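Local coordinates for glutaredoxin (Grx-1) (Archaeoglobus fulgidus, PDB 3IC4), which probably transfers electrons in thiol-disulfide exchange, as a small glutaredoxin-family protein of the thioredoxin clan, at residues V14-C25 with S67-D75. Residues are numbered along the deposited sequence; the frame is centred on the assembly and turned at random.
Sequences VLMYGLSTCPHC and SVPVVVKGD
Strands 15-18 and 70-73, L15 facing V72 and Y17 facing V70, pair antiparallel in the middle of the glutaredoxin sheet, and beyond them the start of helix 23-35, at H24 and C25, meets the cis-proline P69. Two hydrogen-bonded pairs carry the strands: V72 N reaches L15 O at 2.8 Å, nearly straight, and Y17 N meets V70 O at 2.8 Å, each with its reciprocal bond. Branched valines suit the extended backbone, V71 on the M16 face and V70 and V72 on the L15 and Y17 face. Beneath helix 23-35, V71 CG2 lies 3.9 Å from M16 CG, which a chi1 of -176° sets anti to the backbone N. On the other face the Y17 ring offers its edge, CE2, to V72 CG2 at 4.0 Å, while helix 49-63 packs against this tyrosine.

At the probable active-site end, P69 CD lies 3.7 Å from H24 CB. C25 SG sits 3.8 Å from P69 CD, touches V68 CG2 and accepts the L19 N-H at 3.5 Å, a usual length for sulfur. G18 suits this spot because a CB there would clash with that sulfur. An alanine in place of C25 would probably leave L19 N without its acceptor and open a gap beside P69. C22 SG, at the N-cap, takes the C25 N-H, and C25 SG lies against the cis-proline, consistent with a thioredoxin-type CxxC redox centre.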
ATOM      1  N   VAL A  14       1.613   8.987   1.172  1.00  2.00           N
ATOM      2  CA  VAL A  14       1.805   7.605   1.642  1.00  2.00           C
ATOM      3  C   VAL A  14       0.665   6.693   1.136  1.00  2.00           C
ATOM      4  O   VAL A  14      -0.514   7.011   1.243  1.00  2.00           O
ATOM      5  CB  VAL A  14       1.878   7.567   3.181  1.00  2.00           C
ATOM      6  CG1 VAL A  14       2.023   6.165   3.670  1.00  2.00           C
ATOM      7  CG2 VAL A  14       3.019   8.407   3.644  1.00  2.00           C
ATOM      8  N   LEU A  15       1.052   5.564   0.543  1.00  2.00           N
ATOM      9  CA  LEU A  15       0.068   4.623   0.009  1.00  2.00           C
ATOM     10  C   LEU A  15       0.347   3.226   0.534  1.00  2.00           C
ATOM     11  O   LEU A  15       1.475   2.751   0.452  1.00  2.00           O
ATOM     12  CB  LEU A  15       0.179   4.588  -1.535  1.00  2.00           C
ATOM     13  CG  LEU A  15      -0.790   3.651  -2.256  1.00  2.00           C
ATOM     14  CD1 LEU A  15      -2.238   4.045  -2.038  1.00  2.17           C
ATOM     15  CD2 LEU A  15      -0.504   3.581  -3.758  1.00  2.55           C
HETATM   16  N   MSE A  16      -0.715   2.592   1.026  1.00  2.00           N
HETATM   17  CA  MSE A  16      -0.681   1.176   1.375  1.00  2.00           C
HETATM   18  C   MSE A  16      -1.479   0.310   0.407  1.00  2.00           C
HETATM   19  O   MSE A  16      -2.641   0.624   0.072  1.00  2.00           O
HETATM   20  CB  MSE A  16      -1.253   1.012   2.779  1.00  2.00           C
HETATM   21  CG  MSE A  16      -1.195  -0.362   3.291  1.00  2.78           C
HETATM   22 SE   MSE A  16      -2.139  -0.498   4.964  1.00  6.06          SE
HETATM   23  CE  MSE A  16      -2.988  -2.213   4.700  1.00 11.09           C
ATOM     24  N   TYR A  17      -0.865  -0.810   0.023  1.00  2.00           N
ATOM     25  CA  TYR A  17      -1.538  -1.878  -0.710  1.00  2.00           C
ATOM     26  C   TYR A  17      -1.722  -3.047   0.252  1.00  2.00           C
ATOM     27  O   TYR A  17      -0.791  -3.450   0.937  1.00  2.00           O
ATOM     28  CB  TYR A  17      -0.679  -2.363  -1.848  1.00  2.00           C
ATOM     29  CG  TYR A  17      -0.385  -1.368  -2.908  1.00  2.00           C
ATOM     30  CD1 TYR A  17      -1.196  -1.259  -4.041  1.00  3.83           C
ATOM     31  CD2 TYR A  17       0.750  -0.549  -2.815  1.00  4.15           C
ATOM     32  CE1 TYR A  17      -0.860  -0.355  -5.057  1.00  6.97           C
ATOM     33  CE2 TYR A  17       1.074   0.337  -3.835  1.00  6.69           C
ATOM     34  CZ  TYR A  17       0.264   0.425  -4.920  1.00  5.86           C
ATOM     35  OH  TYR A  17       0.628   1.295  -5.885  1.00  9.55           O
ATOM     36  N   GLY A  18      -2.933  -3.594   0.305  1.00  2.00           N
ATOM     37  CA  GLY A  18      -3.159  -4.769   1.138  1.00  2.00           C
ATOM     38  C   GLY A  18      -4.449  -5.507   0.832  1.00  2.00           C
ATOM     39  O   GLY A  18      -5.068  -5.263  -0.155  1.00  2.00           O
ATOM     40  N   LEU A  19      -4.750  -6.490   1.650  1.00  2.00           N
ATOM     41  CA  LEU A  19      -6.019  -7.170   1.634  1.00  2.00           C
ATOM     42  C   LEU A  19      -6.703  -6.888   2.960  1.00  2.00           C
ATOM     43  O   LEU A  19      -6.099  -6.978   4.013  1.00  2.00           O
ATOM     44  CB  LEU A  19      -5.833  -8.663   1.504  1.00  2.00           C
ATOM     45  CG  LEU A  19      -5.111  -9.187   0.247  1.00  3.65           C
ATOM     46  CD1 LEU A  19      -4.885 -10.642   0.432  1.00  4.54           C
ATOM     47  CD2 LEU A  19      -5.979  -8.930  -0.931  1.00  9.25           C
ATOM     48  N   SER A  20      -8.008  -6.708   2.871  1.00  2.00           N
ATOM     49  CA  SER A  20      -8.801  -6.246   4.028  1.00  2.00           C
ATOM     50  C   SER A  20      -8.883  -7.349   5.056  1.00  2.36           C
ATOM     51  O   SER A  20      -9.146  -7.084   6.265  1.00  4.08           O
ATOM     52  CB  SER A  20     -10.169  -5.738   3.564  1.00  2.00           C
ATOM     53  OG  SER A  20     -10.994  -6.824   3.211  1.00  2.00           O
ATOM     54  N   THR A  21      -8.742  -8.583   4.590  1.00  2.05           N
ATOM     55  CA  THR A  21      -8.807  -9.804   5.382  1.00  3.30           C
ATOM     56  C   THR A  21      -7.496 -10.239   5.992  1.00  2.60           C
ATOM     57  O   THR A  21      -7.457 -11.215   6.779  1.00  6.60           O
ATOM     58  CB  THR A  21      -9.371 -10.920   4.487  1.00  3.65           C
ATOM     59  OG1 THR A  21      -8.564 -11.013   3.309  1.00  8.22           O
ATOM     60  CG2 THR A  21     -10.755 -10.553   4.058  1.00  5.52           C
ATOM     61  N   CYS A  22      -6.421  -9.539   5.688  1.00  2.00           N
ATOM     62  CA  CYS A  22      -5.095 -10.001   6.124  1.00  2.00           C
ATOM     63  C   CYS A  22      -4.696  -9.352   7.454  1.00  2.00           C
ATOM     64  O   CYS A  22      -4.708  -8.121   7.527  1.00  2.00           O
ATOM     65  CB  CYS A  22      -4.089  -9.608   5.105  1.00  2.38           C
ATOM     66  SG  CYS A  22      -2.328  -9.659   5.621  1.00  5.76           S
ATOM     67  N   PRO A  23      -4.300 -10.129   8.464  1.00  2.00           N
ATOM     68  CA  PRO A  23      -3.987  -9.520   9.761  1.00  2.00           C
ATOM     69  C   PRO A  23      -2.736  -8.666   9.788  1.00  2.00           C
ATOM     70  O   PRO A  23      -2.672  -7.723  10.557  1.00  2.00           O
ATOM     71  CB  PRO A  23      -3.850 -10.712  10.684  1.00  2.00           C
ATOM     72  CG  PRO A  23      -3.455 -11.818   9.806  1.00  2.18           C
ATOM     73  CD  PRO A  23      -4.169 -11.600   8.518  1.00  2.00           C
ATOM     74  N   HIS A  24      -1.776  -8.948   8.907  1.00  2.00           N
ATOM     75  CA  HIS A  24      -0.583  -8.081   8.771  1.00  2.00           C
ATOM     76  C   HIS A  24      -0.939  -6.754   8.211  1.00  2.00           C
ATOM     77  O   HIS A  24      -0.454  -5.738   8.656  1.00  2.00           O
ATOM     78  CB  HIS A  24       0.462  -8.698   7.857  1.00  2.00           C
ATOM     79  CG  HIS A  24       0.787 -10.112   8.197  1.00  3.01           C
ATOM     80  ND1 HIS A  24       1.391 -10.457   9.375  1.00  2.50           N
ATOM     81  CD2 HIS A  24       0.643 -11.261   7.487  1.00  3.01           C
ATOM     82  CE1 HIS A  24       1.568 -11.763   9.412  1.00  5.21           C
ATOM     83  NE2 HIS A  24       1.152 -12.282   8.264  1.00  4.56           N
ATOM     84  N   CYS A  25      -1.828  -6.785   7.229  1.00  2.00           N
ATOM     85  CA  CYS A  25      -2.377  -5.553   6.606  1.00  2.00           C
ATOM     86  C   CYS A  25      -3.201  -4.752   7.567  1.00  2.00           C
ATOM     87  O   CYS A  25      -3.059  -3.535   7.623  1.00  2.00           O
ATOM     88  CB  CYS A  25      -3.220  -5.869   5.396  1.00  2.00           C
ATOM     89  SG  CYS A  25      -2.259  -6.616   4.073  1.00  2.00           S
ATOM     90  N   SER A  67       3.594 -10.201  -2.447  1.00  2.00           N
ATOM     91  CA  SER A  67       3.102 -10.149  -1.058  1.00  2.00           C
ATOM     92  C   SER A  67       2.660  -8.762  -0.633  1.00  2.00           C
ATOM     93  O   SER A  67       3.011  -7.737  -1.221  1.00  2.00           O
ATOM     94  CB  SER A  67       4.131 -10.707  -0.096  1.00  2.00           C
ATOM     95  OG  SER A  67       4.410 -12.055  -0.414  1.00  4.67           O
ATOM     96  N   VAL A  68       1.892  -8.774   0.453  1.00  2.00           N
ATOM     97  CA  VAL A  68       1.394  -7.541   1.079  1.00  2.00           C
ATOM     98  C   VAL A  68       1.466  -7.749   2.606  1.00  2.00           C
ATOM     99  O   VAL A  68       1.598  -8.887   3.042  1.00  2.00           O
ATOM    100  CB  VAL A  68      -0.090  -7.189   0.634  1.00  2.00           C
ATOM    101  CG1 VAL A  68      -0.138  -6.793  -0.870  1.00  4.27           C
ATOM    102  CG2 VAL A  68      -0.968  -8.380   0.853  1.00  2.00           C
ATOM    103  N   PRO A  69       1.426  -6.658   3.413  1.00  2.00           N
ATOM    104  CA  PRO A  69       1.263  -5.239   2.974  1.00  2.00           C
ATOM    105  C   PRO A  69       2.482  -4.638   2.308  1.00  2.00           C
ATOM    106  O   PRO A  69       3.596  -5.048   2.556  1.00  2.00           O
ATOM    107  CB  PRO A  69       1.008  -4.483   4.303  1.00  2.00           C
ATOM    108  CG  PRO A  69       1.795  -5.325   5.327  1.00  2.00           C
ATOM    109  CD  PRO A  69       1.497  -6.731   4.893  1.00  2.00           C
ATOM    110  N   VAL A  70       2.248  -3.655   1.423  1.00  2.00           N
ATOM    111  CA  VAL A  70       3.332  -2.797   0.929  1.00  2.00           C
ATOM    112  C   VAL A  70       2.939  -1.354   1.202  1.00  2.00           C
ATOM    113  O   VAL A  70       1.799  -0.933   0.930  1.00  2.00           O
ATOM    114  CB  VAL A  70       3.632  -3.000  -0.571  1.00  2.00           C
ATOM    115  CG1 VAL A  70       4.663  -1.928  -1.122  1.00  2.00           C
ATOM    116  CG2 VAL A  70       4.131  -4.413  -0.770  1.00  2.00           C
ATOM    117  N   VAL A  71       3.835  -0.629   1.815  1.00  2.00           N
ATOM    118  CA  VAL A  71       3.626   0.806   2.069  1.00  2.00           C
ATOM    119  C   VAL A  71       4.724   1.551   1.306  1.00  2.00           C
ATOM    120  O   VAL A  71       5.899   1.260   1.432  1.00  2.00           O
ATOM    121  CB  VAL A  71       3.634   1.184   3.561  1.00  2.00           C
ATOM    122  CG1 VAL A  71       3.402   2.703   3.743  1.00  2.00           C
ATOM    123  CG2 VAL A  71       2.538   0.406   4.309  1.00  2.00           C
ATOM    124  N   VAL A  72       4.266   2.524   0.538  1.00  2.00           N
ATOM    125  CA  VAL A  72       5.109   3.286  -0.375  1.00  2.00           C
ATOM    126  C   VAL A  72       5.093   4.741   0.004  1.00  2.00           C
ATOM    127  O   VAL A  72       4.010   5.337   0.222  1.00  2.00           O
ATOM    128  CB  VAL A  72       4.658   3.178  -1.851  1.00  2.00           C
ATOM    129  CG1 VAL A  72       5.716   3.914  -2.759  1.00  2.86           C
ATOM    130  CG2 VAL A  72       4.472   1.695  -2.216  1.00  6.16           C
ATOM    131  N   LYS A  73       6.280   5.319   0.106  1.00  2.00           N
ATOM    132  CA  LYS A  73       6.415   6.802   0.254  1.00  2.00           C
ATOM    133  C   LYS A  73       7.514   7.257  -0.661  1.00  2.00           C
ATOM    134  O   LYS A  73       8.689   6.925  -0.419  1.00  2.00           O
ATOM    135  CB  LYS A  73       6.774   7.177   1.689  1.00  2.00           C
ATOM    136  CG  LYS A  73       6.756   8.681   1.934  1.00  2.00           C
ATOM    137  CD  LYS A  73       7.206   9.102   3.304  1.00  6.98           C
ATOM    138  CE  LYS A  73       7.410  10.612   3.337  1.00 13.54           C
ATOM    139  NZ  LYS A  73       7.151  11.091   4.722  1.00 18.87           N
ATOM    140  N   GLY A  74       7.174   8.046  -1.690  1.00  2.00           N
ATOM    141  CA  GLY A  74       8.167   8.508  -2.685  1.00  2.75           C
ATOM    142  C   GLY A  74       8.731   7.289  -3.415  1.00  2.00           C
ATOM    143  O   GLY A  74       7.949   6.438  -3.852  1.00  4.64           O
ATOM    144  N   ASP A  75      10.057   7.173  -3.426  1.00  2.00           N
ATOM    145  CA  ASP A  75      10.744   6.046  -4.049  1.00  2.12           C
ATOM    146  C   ASP A  75      11.091   4.932  -3.122  1.00  2.00           C
ATOM    147  O   ASP A  75      11.700   3.959  -3.562  1.00  2.00           O
ATOM    148  CB  ASP A  75      11.978   6.518  -4.795  1.00  2.79           C
ATOM    149  CG  ASP A  75      11.624   7.449  -5.935  1.00  7.47           C
ATOM    150  OD1 ASP A  75      10.487   7.321  -6.514  1.00 11.17           O
ATOM    151  OD2 ASP A  75      12.490   8.281  -6.244  1.00 10.78           O
TER